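Local coordinates for protein copper induced nitroreductase D (Lactococcus lactis, PDB 2WQF) that binds FMN and serves as a copper-induced nitroreductase involved in defence against oxidative stress, at residues A[61-66]-A[158-163]; A[101-106]-A[124-129]; A[136-141]-A[148-153]. One frame throughout, in Å; residues are numbered along the deposited sequence.

Interaction 1. Residues A[61-66]-A[158-163]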
loop_
_atom_site.group_PDB
_atom_site.type_symbol
_atom_site.label_atom_id
_atom_site.label_comp_id
_atom_site.label_asym_id
_atom_site.label_seq_id
_atom_site.Cartn_x
_atom_site.Cartn_y
_atom_site.Cartn_z
ATOM N N ASP A 61 16.220 -20.764 10.294
ATOM C CA ASP A 61 16.615 -21.891 11.123
ATOM C C ASP A 61 16.846 -21.498 12.566
ATOM O O ASP A 61 16.518 -22.253 13.477
ATOM C CB ASP A 61 17.906 -22.510 10.601
ATOM C CG ASP A 61 17.676 -23.498 9.480
ATOM O OD1 ASP A 61 16.536 -23.968 9.276
ATOM O OD2 ASP A 61 18.668 -23.800 8.803
ATOM N N GLU A 62 17.415 -20.312 12.771
ATOM C CA GLU A 62 17.912 -19.928 14.078
ATOM C C GLU A 62 17.026 -18.920 14.777
ATOM O O GLU A 62 17.139 -18.731 15.989
ATOM C CB GLU A 62 19.332 -19.375 13.950
ATOM C CG GLU A 62 20.323 -20.388 13.386
ATOM C CD GLU A 62 21.763 -19.956 13.560
ATOM O OE1 GLU A 62 22.077 -19.359 14.613
ATOM O OE2 GLU A 62 22.578 -20.218 12.654
ATOM N N ILE A 63 16.125 -18.287 14.030
ATOM C CA ILE A 63 15.192 -17.337 14.634
ATOM C C ILE A 63 13.737 -17.754 14.490
ATOM O O ILE A 63 13.057 -17.966 15.490
ATOM C CB ILE A 63 15.416 -15.892 14.092
ATOM C CG1 ILE A 63 16.812 -15.416 14.481
ATOM C CG2 ILE A 63 14.354 -14.928 14.605
ATOM C CD1 ILE A 63 17.208 -14.042 13.922
ATOM N N VAL A 64 13.226 -17.901 13.277
ATOM C CA VAL A 64 11.791 -18.141 13.145
ATOM C C VAL A 64 11.379 -19.492 13.737
ATOM O O VAL A 64 10.433 -19.571 14.512
ATOM C CB VAL A 64 11.311 -18.031 11.698
ATOM C CG1 VAL A 64 9.815 -18.260 11.642
ATOM C CG2 VAL A 64 11.652 -16.670 11.112
ATOM N N ALA A 65 12.088 -20.555 13.372
ATOM C CA ALA A 65 11.741 -21.894 13.848
ATOM C C ALA A 65 11.737 -21.992 15.385
ATOM O O ALA A 65 10.738 -22.416 15.978
ATOM C CB ALA A 65 12.680 -22.945 13.231
ATOM N N PRO A 66 12.841 -21.588 16.040
ATOM C CA PRO A 66 12.827 -21.662 17.509
ATOM C C PRO A 66 11.778 -20.757 18.172
ATOM O O PRO A 66 11.173 -21.177 19.154
ATOM C CB PRO A 66 14.242 -21.222 17.901
ATOM C CG PRO A 66 15.069 -21.431 16.672
ATOM C CD PRO A 66 14.162 -21.196 15.525
ATOM N N ASP A 158 10.685 -10.177 16.341
ATOM C CA ASP A 158 11.197 -8.802 16.299
ATOM C C ASP A 158 12.505 -8.608 17.079
ATOM O O ASP A 158 13.456 -8.018 16.564
ATOM C CB ASP A 158 10.168 -7.821 16.882
ATOM C CG ASP A 158 8.930 -7.679 16.040
ATOM O OD1 ASP A 158 8.654 -8.553 15.200
ATOM O OD2 ASP A 158 8.224 -6.663 16.231
ATOM N N GLU A 159 12.512 -9.041 18.338
ATOM C CA GLU A 159 13.678 -8.887 19.215
ATOM C C GLU A 159 14.918 -9.579 18.649
ATOM O O GLU A 159 16.008 -9.013 18.646
ATOM C CB GLU A 159 13.381 -9.453 20.617
ATOM N N ALA A 160 14.752 -10.819 18.183
ATOM C CA ALA A 160 15.886 -11.624 17.743
ATOM C C ALA A 160 16.473 -11.050 16.458
ATOM O O ALA A 160 17.686 -11.066 16.235
ATOM C CB ALA A 160 15.452 -13.075 17.539
ATOM N N VAL A 161 15.595 -10.542 15.599
ATOM C CA VAL A 161 16.036 -9.944 14.354
ATOM C C VAL A 161 16.811 -8.661 14.653
ATOM O O VAL A 161 17.882 -8.433 14.089
ATOM C CB VAL A 161 14.841 -9.662 13.396
ATOM C CG1 VAL A 161 15.248 -8.713 12.262
ATOM C CG2 VAL A 161 14.277 -10.989 12.856
ATOM N N ALA A 162 16.278 -7.827 15.544
ATOM C CA ALA A 162 16.941 -6.546 15.869
ATOM C C ALA A 162 18.317 -6.770 16.483
ATOM O O ALA A 162 19.247 -6.018 16.223
ATOM C CB ALA A 162 16.095 -5.710 16.815
ATOM N N LYS A 163 18.439 -7.803 17.304
ATOM C CA LYS A 163 19.712 -8.115 17.945
ATOM C C LYS A 163 20.723 -8.674 16.949
ATOM O O LYS A 163 21.871 -8.231 16.893
ATOM C CB LYS A 163 19.482 -9.135 19.057
ATOM C CG LYS A 163 20.766 -9.632 19.700
ATOM C CD LYS A 163 20.473 -10.577 20.850
ATOM C CE LYS A 163 21.752 -11.134 21.458
ATOM N NZ LYS A 163 21.464 -12.116 22.540
#

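Interaction 2. Residues A[101-106]-A[124-129]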
loop_
_atom_site.group_PDB
_atom_site.type_symbol
_atom_site.label_atom_id
_atom_site.label_comp_id
_atom_site.label_asym_id
_atom_site.label_seq_id
_atom_site.Cartn_x
_atom_site.Cartn_y
_atom_site.Cartn_z
ATOM N N PHE A 101 10.397 -5.721 6.179
ATOM C CA PHE A 101 9.885 -4.365 6.125
ATOM C C PHE A 101 9.556 -3.855 7.498
ATOM O O PHE A 101 8.816 -4.500 8.220
ATOM C CB PHE A 101 8.624 -4.331 5.262
ATOM C CG PHE A 101 8.893 -4.515 3.784
ATOM C CD1 PHE A 101 9.169 -3.429 2.958
ATOM C CD2 PHE A 101 8.891 -5.787 3.230
ATOM C CE1 PHE A 101 9.391 -3.615 1.615
ATOM C CE2 PHE A 101 9.092 -5.977 1.892
ATOM C CZ PHE A 101 9.359 -4.899 1.077
ATOM N N PHE A 102 10.089 -2.675 7.830
ATOM C CA PHE A 102 9.860 -2.027 9.109
ATOM C C PHE A 102 9.334 -0.612 8.851
ATOM O O PHE A 102 9.522 -0.048 7.770
ATOM C CB PHE A 102 11.150 -1.891 9.941
ATOM C CG PHE A 102 11.934 -3.164 10.136
ATOM C CD1 PHE A 102 12.002 -3.769 11.384
ATOM C CD2 PHE A 102 12.672 -3.702 9.099
ATOM C CE1 PHE A 102 12.770 -4.941 11.580
ATOM C CE2 PHE A 102 13.412 -4.861 9.275
ATOM C CZ PHE A 102 13.491 -5.466 10.518
ATOM N N GLU A 103 8.696 -0.031 9.865
ATOM C CA GLU A 103 8.319 1.378 9.850
ATOM C C GLU A 103 9.052 2.054 11.001
ATOM O O GLU A 103 9.016 1.571 12.150
ATOM C CB GLU A 103 6.808 1.543 10.013
ATOM C CG GLU A 103 6.035 1.163 8.749
ATOM C CD GLU A 103 6.307 2.149 7.607
ATOM O OE1 GLU A 103 6.191 3.372 7.854
ATOM O OE2 GLU A 103 6.656 1.707 6.470
ATOM N N ASP A 104 9.707 3.170 10.715
ATOM C CA ASP A 104 10.496 3.874 11.717
ATOM C C ASP A 104 9.602 4.720 12.649
ATOM O O ASP A 104 9.093 5.787 12.288
ATOM C CB ASP A 104 11.543 4.733 11.019
ATOM C CG ASP A 104 12.554 5.316 11.986
ATOM O OD1 ASP A 104 12.267 5.412 13.194
ATOM O OD2 ASP A 104 13.636 5.691 11.532
ATOM N N GLN A 105 9.428 4.208 13.863
ATOM C CA GLN A 105 8.563 4.847 14.848
ATOM C C GLN A 105 9.114 6.174 15.364
ATOM O O GLN A 105 8.355 7.007 15.861
ATOM C CB GLN A 105 8.329 3.895 16.025
ATOM C CG GLN A 105 7.684 2.570 15.595
ATOM C CD GLN A 105 6.410 2.789 14.805
ATOM O OE1 GLN A 105 5.411 3.292 15.332
ATOM N NE2 GLN A 105 6.435 2.413 13.536
ATOM N N ALA A 106 10.423 6.370 15.256
ATOM C CA ALA A 106 11.007 7.634 15.689
ATOM C C ALA A 106 10.561 8.785 14.778
ATOM O O ALA A 106 10.278 9.904 15.222
ATOM C CB ALA A 106 12.530 7.531 15.741
ATOM N N VAL A 124 -1.469 5.712 11.058
ATOM C CA VAL A 124 -2.295 5.154 9.986
ATOM C C VAL A 124 -1.577 5.245 8.642
ATOM O O VAL A 124 -1.482 4.268 7.898
ATOM C CB VAL A 124 -3.658 5.896 9.910
ATOM C CG1 VAL A 124 -4.423 5.553 8.625
ATOM C CG2 VAL A 124 -4.522 5.534 11.136
ATOM N N TRP A 125 -1.059 6.419 8.333
ATOM C CA TRP A 125 -0.395 6.632 7.057
ATOM C C TRP A 125 0.886 5.820 6.980
ATOM O O TRP A 125 1.285 5.403 5.902
ATOM C CB TRP A 125 -0.108 8.124 6.846
ATOM C CG TRP A 125 -1.351 8.948 6.665
ATOM C CD1 TRP A 125 -2.558 8.520 6.182
ATOM C CD2 TRP A 125 -1.508 10.337 6.961
ATOM N NE1 TRP A 125 -3.455 9.568 6.153
ATOM C CE2 TRP A 125 -2.835 10.689 6.630
ATOM C CE3 TRP A 125 -0.661 11.317 7.488
ATOM C CZ2 TRP A 125 -3.322 11.979 6.773
ATOM C CZ3 TRP A 125 -1.152 12.591 7.638
ATOM C CH2 TRP A 125 -2.472 12.912 7.297
ATOM N N SER A 126 1.542 5.601 8.118
ATOM C CA SER A 126 2.736 4.780 8.138
ATOM C C SER A 126 2.387 3.303 7.830
ATOM O O SER A 126 3.091 2.625 7.071
ATOM C CB SER A 126 3.443 4.913 9.494
ATOM O OG SER A 126 4.389 3.887 9.677
ATOM N N GLU A 127 1.289 2.820 8.389
ATOM C CA GLU A 127 0.812 1.463 8.105
ATOM C C GLU A 127 0.472 1.312 6.613
ATOM O O GLU A 127 0.881 0.346 5.944
ATOM C CB GLU A 127 -0.400 1.142 8.986
ATOM C CG GLU A 127 -0.612 -0.314 9.239
ATOM C CD GLU A 127 0.510 -0.925 10.062
ATOM O OE1 GLU A 127 0.503 -0.890 11.293
ATOM O OE2 GLU A 127 1.399 -1.478 9.438
ATOM N N GLN A 128 -0.232 2.306 6.074
ATOM C CA GLN A 128 -0.535 2.337 4.650
ATOM C C GLN A 128 0.766 2.326 3.842
ATOM O O GLN A 128 0.881 1.602 2.838
ATOM C CB GLN A 128 -1.414 3.551 4.315
ATOM C CG GLN A 128 -2.801 3.443 4.937
ATOM C CD GLN A 128 -3.653 4.668 4.742
ATOM O OE1 GLN A 128 -3.202 5.683 4.206
ATOM N NE2 GLN A 128 -4.894 4.588 5.194
ATOM N N GLY A 129 1.732 3.127 4.290
ATOM C CA GLY A 129 3.049 3.204 3.687
ATOM C C GLY A 129 3.759 1.860 3.618
ATOM O O GLY A 129 4.435 1.536 2.636
HETATM O O HOH W 1 3.983 2.311 11.922
#

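Interaction 3. Residues A[136-141]-A[148-153]. With FMN (flavin mononucleotide), chain B.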
loop_
_atom_site.group_PDB
_atom_site.type_symbol
_atom_site.label_atom_id
_atom_site.label_comp_id
_atom_site.label_asym_id
_atom_site.label_seq_id
_atom_site.Cartn_x
_atom_site.Cartn_y
_atom_site.Cartn_z
ATOM N N ASN A 136 4.937 -2.710 -3.922
ATOM C CA ASN A 136 5.738 -2.186 -5.006
ATOM C C ASN A 136 7.003 -3.042 -5.199
ATOM O O ASN A 136 7.409 -3.312 -6.329
ATOM C CB ASN A 136 6.067 -0.675 -4.839
ATOM C CG ASN A 136 4.933 0.215 -5.299
ATOM O OD1 ASN A 136 4.039 -0.237 -6.022
ATOM N ND2 ASN A 136 4.948 1.474 -4.872
ATOM N N VAL A 137 7.634 -3.434 -4.098
ATOM C CA VAL A 137 8.792 -4.308 -4.158
ATOM C C VAL A 137 8.406 -5.674 -4.741
ATOM O O VAL A 137 9.062 -6.208 -5.628
ATOM C CB VAL A 137 9.456 -4.470 -2.777
ATOM C CG1 VAL A 137 10.474 -5.601 -2.786
ATOM C CG2 VAL A 137 10.127 -3.163 -2.352
ATOM N N TRP A 138 7.302 -6.199 -4.255
ATOM C CA TRP A 138 6.799 -7.506 -4.674
ATOM C C TRP A 138 6.581 -7.522 -6.191
ATOM O O TRP A 138 6.977 -8.462 -6.886
ATOM C CB TRP A 138 5.487 -7.757 -3.920
ATOM C CG TRP A 138 4.932 -9.145 -3.889
ATOM C CD1 TRP A 138 5.291 -10.213 -4.653
ATOM C CD2 TRP A 138 3.854 -9.586 -3.053
ATOM N NE1 TRP A 138 4.520 -11.323 -4.302
ATOM C CE2 TRP A 138 3.639 -10.945 -3.325
ATOM C CE3 TRP A 138 3.079 -8.964 -2.066
ATOM C CZ2 TRP A 138 2.652 -11.682 -2.665
ATOM C CZ3 TRP A 138 2.102 -9.695 -1.422
ATOM C CH2 TRP A 138 1.908 -11.045 -1.721
ATOM N N THR A 139 5.920 -6.490 -6.691
ATOM C CA THR A 139 5.632 -6.396 -8.099
ATOM C C THR A 139 6.903 -6.180 -8.917
ATOM O O THR A 139 7.063 -6.755 -10.001
ATOM C CB THR A 139 4.602 -5.264 -8.390
ATOM O OG1 THR A 139 3.430 -5.484 -7.599
ATOM C CG2 THR A 139 4.240 -5.251 -9.854
ATOM N N ALA A 140 7.829 -5.376 -8.399
ATOM C CA ALA A 140 9.097 -5.158 -9.091
ATOM C C ALA A 140 9.882 -6.486 -9.238
ATOM O O ALA A 140 10.489 -6.771 -10.280
ATOM C CB ALA A 140 9.930 -4.085 -8.378
ATOM N N LEU A 141 9.868 -7.288 -8.182
ATOM C CA LEU A 141 10.517 -8.602 -8.207
ATOM C C LEU A 141 9.841 -9.508 -9.247
ATOM O O LEU A 141 10.521 -10.225 -9.995
ATOM C CB LEU A 141 10.469 -9.235 -6.825
ATOM C CG LEU A 141 11.347 -8.608 -5.746
ATOM C CD1 LEU A 141 11.044 -9.233 -4.390
ATOM C CD2 LEU A 141 12.804 -8.744 -6.075
ATOM N N ALA A 148 7.495 -14.283 -4.992
ATOM C CA ALA A 148 7.584 -13.921 -3.585
ATOM C C ALA A 148 6.284 -14.230 -2.881
ATOM O O ALA A 148 5.231 -14.392 -3.517
ATOM C CB ALA A 148 7.930 -12.413 -3.412
ATOM N N ASN A 149 6.354 -14.282 -1.548
ATOM C CA ASN A 149 5.169 -14.386 -0.693
ATOM C C ASN A 149 5.413 -13.554 0.564
ATOM O O ASN A 149 6.555 -13.316 0.950
ATOM C CB ASN A 149 4.810 -15.857 -0.417
ATOM C CG ASN A 149 5.882 -16.585 0.375
ATOM O OD1 ASN A 149 5.992 -16.421 1.568
ATOM N ND2 ASN A 149 6.676 -17.370 -0.296
ATOM N N LEU A 150 4.336 -13.054 1.143
ATOM C CA LEU A 150 4.404 -12.124 2.245
ATOM C C LEU A 150 3.931 -12.778 3.548
ATOM O O LEU A 150 2.787 -13.200 3.661
ATOM C CB LEU A 150 3.538 -10.886 1.938
ATOM C CG LEU A 150 3.576 -9.770 2.983
ATOM C CD1 LEU A 150 4.947 -9.155 3.070
ATOM C CD2 LEU A 150 2.519 -8.722 2.664
ATOM N N GLN A 151 4.840 -12.846 4.518
ATOM C CA GLN A 151 4.601 -13.466 5.799
ATOM C C GLN A 151 4.594 -12.453 6.925
ATOM O O GLN A 151 5.093 -11.321 6.791
ATOM C CB GLN A 151 5.646 -14.544 6.084
ATOM C CG GLN A 151 5.696 -15.665 5.071
ATOM C CD GLN A 151 4.323 -16.243 4.802
ATOM O OE1 GLN A 151 3.559 -16.488 5.728
ATOM N NE2 GLN A 151 3.991 -16.427 3.535
ATOM N N HIS A 152 4.031 -12.887 8.056
ATOM C CA HIS A 152 3.881 -12.077 9.249
ATOM C C HIS A 152 4.214 -12.856 10.518
ATOM O O HIS A 152 3.339 -13.311 11.241
ATOM C CB HIS A 152 2.478 -11.477 9.297
ATOM C CG HIS A 152 2.217 -10.551 8.154
ATOM N ND1 HIS A 152 1.654 -10.974 6.969
ATOM C CD2 HIS A 152 2.525 -9.240 7.981
ATOM C CE1 HIS A 152 1.581 -9.948 6.134
ATOM N NE2 HIS A 152 2.129 -8.891 6.716
ATOM N N TYR A 153 5.512 -13.001 10.772
ATOM C CA TYR A 153 6.005 -13.628 12.005
ATOM C C TYR A 153 6.393 -12.568 13.037
ATOM O O TYR A 153 6.910 -12.890 14.095
ATOM C CB TYR A 153 7.166 -14.570 11.682
ATOM C CG TYR A 153 6.680 -15.805 10.966
ATOM C CD1 TYR A 153 5.990 -16.795 11.654
ATOM C CD2 TYR A 153 6.878 -15.965 9.608
ATOM C CE1 TYR A 153 5.523 -17.918 11.009
ATOM C CE2 TYR A 153 6.426 -17.088 8.950
ATOM C CZ TYR A 153 5.740 -18.059 9.652
ATOM O OH TYR A 153 5.286 -19.184 8.990
HETATM N N1 FMN B . 0.084 -14.529 2.581
HETATM C C2 FMN B . 0.721 -15.483 3.499
HETATM O O2 FMN B . 1.044 -16.580 3.103
HETATM N N3 FMN B . 0.871 -15.111 4.875
HETATM C C4 FMN B . 0.480 -13.880 5.368
HETATM O O4 FMN B . 0.724 -13.596 6.507
HETATM C C4A FMN B . -0.176 -12.937 4.456
HETATM N N5 FMN B . -0.617 -11.783 4.829
HETATM C C5A FMN B . -0.913 -10.753 3.781
HETATM C C6 FMN B . -1.058 -9.322 4.204
HETATM C C7 FMN B . -1.253 -8.352 3.319
HETATM C C7M FMN B . -1.425 -6.931 3.808
HETATM C C8 FMN B . -1.300 -8.713 1.849
HETATM C C8M FMN B . -1.450 -7.612 0.814
HETATM C C9 FMN B . -1.201 -9.986 1.453
HETATM C C9A FMN B . -0.985 -11.082 2.465
HETATM N N10 FMN B . -0.887 -12.461 2.103
HETATM C C10 FMN B . -0.332 -13.350 3.026
HETATM C "C1'" FMN B . -1.030 -12.892 0.719
HETATM C "C2'" FMN B . -2.487 -12.807 0.273
HETATM O "O2'" FMN B . -3.207 -13.865 0.850
HETATM C "C3'" FMN B . -2.506 -12.843 -1.257
HETATM O "O3'" FMN B . -1.897 -11.633 -1.665
HETATM C "C4'" FMN B . -3.950 -12.888 -1.788
HETATM O "O4'" FMN B . -4.540 -14.144 -1.488
HETATM C "C5'" FMN B . -4.019 -12.641 -3.294
HETATM O "O5'" FMN B . -3.220 -13.613 -3.953
HETATM P P FMN B . -1.970 -13.139 -4.889
HETATM O O1P FMN B . -2.448 -12.159 -5.882
HETATM O O2P FMN B . -0.875 -12.508 -3.947
HETATM O O3P FMN B . -1.435 -14.475 -5.563
#

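Interaction 1. Residues A[61-66]-A[158-163]
I63 reaches from helix 53-73 onto A160 and V161 of the short helix 158-164. It makes a small, buried helix-helix contact in which one branched side chain does nearly all the work on its side. This belongs to the alpha/beta fold of the nitroreductase family, where helices lie against a central antiparallel sheet.

The contact is apolar throughout, with no hydrogen bond from one segment to the other. CG2 of I63 meets CB of A160 at 3.6 Å, methyl against methyl. The same CG2 of I63 also lies near the CG2 branch of V161, at 4.3 Å, and so sits over both residues. The other branch runs alongside: I63 CG1 has A160 CB at 4.1 Å, and I63 CD1 lies over the backbone, 3.8 Å from A160 O. Two torsions set this up. CG2 lies opposite the backbone N and CG1 beside it (chi1 -63°), while chi2 of 176° carries CD1 out toward the backbone of helix 158-164. Alanine at position 160 adds just a single methyl, and the two backbones come near, with 6.5 Å between the CA atoms of I63 and A160.

Backbone hydrogen bonding shapes each helix. The 61-66 segment makes a wider pi-type turn over 61-64 and kinks where the N of P66, a proline, has no bond to the preceding turn. The 158-163 segment keeps regular bonds, such as A162 N to D158 O.

Around the contact, W165 and I157 also touch I63, while L100 and F102 of strand 97-104 touch V161, joining helix 158-164 to the sheet; L59 of helix 53-73 touches it too. D61, well away from the I63 contact, forms a salt bridge through OD2 with K93 NZ.

Interaction 2. Residues A[101-106]-A[124-129]
The carboxylate of E103 takes the hydroxyl of S126 on the anti side of OE1, with the S126 oxygen 27° out of the carboxylate plane. The other oxygen, E103 OE2, lies near the backbone of the helix, 4.1 Å from G129 C. The second flat group, the amide of Q105, keeps its partner in plane: Q105 NE2 donates to E103 O at 3.0 Å, though it sits above that carbonyl's plane.

In the nitroreductase fold this joins sheet strand 97-104 to helix 121-143, which also meets the second subunit: there E127 and Q128 pair with Q128 and E127 of that subunit. The S126 OG to E103 OE1 bond is short, 2.6 Å. It is possible because OG stands opposite the S126 backbone N (chi1 165°), facing the strand. T45 OG1 also hydrogen-bonds OE1, so this buried acid oxygen is held twice and the carboxylate's rotation is probably fixed.

D104 ends the strand and N-caps helix 105-114, with OD1 accepting from A106 N. A water bridges the two segments, taking a hydrogen from Q105 NE2 and giving one to S126 OG at 2.8 Å.

Interaction 3. Residues A[136-141]-A[148-153]
A148 meets the indole of W138 as helix 121-143 doubles back into strand 146-151, an antiparallel helix-strand pair forming one wall of the FMN pocket in the nitroreductase fold. A148 O accepts a weak, bent bond from W138 NE1 (3.2 Å, 128°), and A148 CB rests 3.7 Å from W138 CD1. W138 NE1 also hydrogen-bonds R11 O. The ring reaches this far because W138 CG lies opposite the backbone N (chi1 -165°).

N149 turns away from the helix; its OD1 accepts from Q151 NE2 and so positions that amide. L150 comes next, crossing the indole at about a right angle: L150 CB lies 3.8 Å from W138 CZ3, while L150 CD2 packs on the dimethylbenzene part of the flavin, 3.8 Å from FMN C7. At the far side of the indole, CZ2 lies near the phosphate oxygen O2P of FMN. R10 makes a cation-pi contact with the ring. An alanine in place of W138 would probably open a gap beside A148 and L150 and leave R10 without its aromatic partner.

Q151 reads the pyrimidine edge: Q151 NE2 donates to FMN O2 at 3.0 Å, and OE1 accepts weakly from N3. H152 follows, its ring also meeting W125 of the second subunit, with H152 ND1 donating almost straight to FMN O4 (2.8 Å, 176°).

How the interactions relate
Interaction 1 closes the longest loop of the three, and interactions 2 and 3 come one after the other inside it. Their centres lie 16 to 21 Å apart, yet each pair touches: V161 packs on F102, V64 on Y153, and F101 on V137. Interactions 2 and 3 share helix 121-143 and reach the same antiparallel sheet, and both touch the second subunit. Helix 158-164, used by interaction 1, is the next element after strand 146-151 of interaction 3. Interactions 2 and 3 put helix 121-143 beside both the FMN pocket and the second subunit, while interaction 1 lies farther out among the helices.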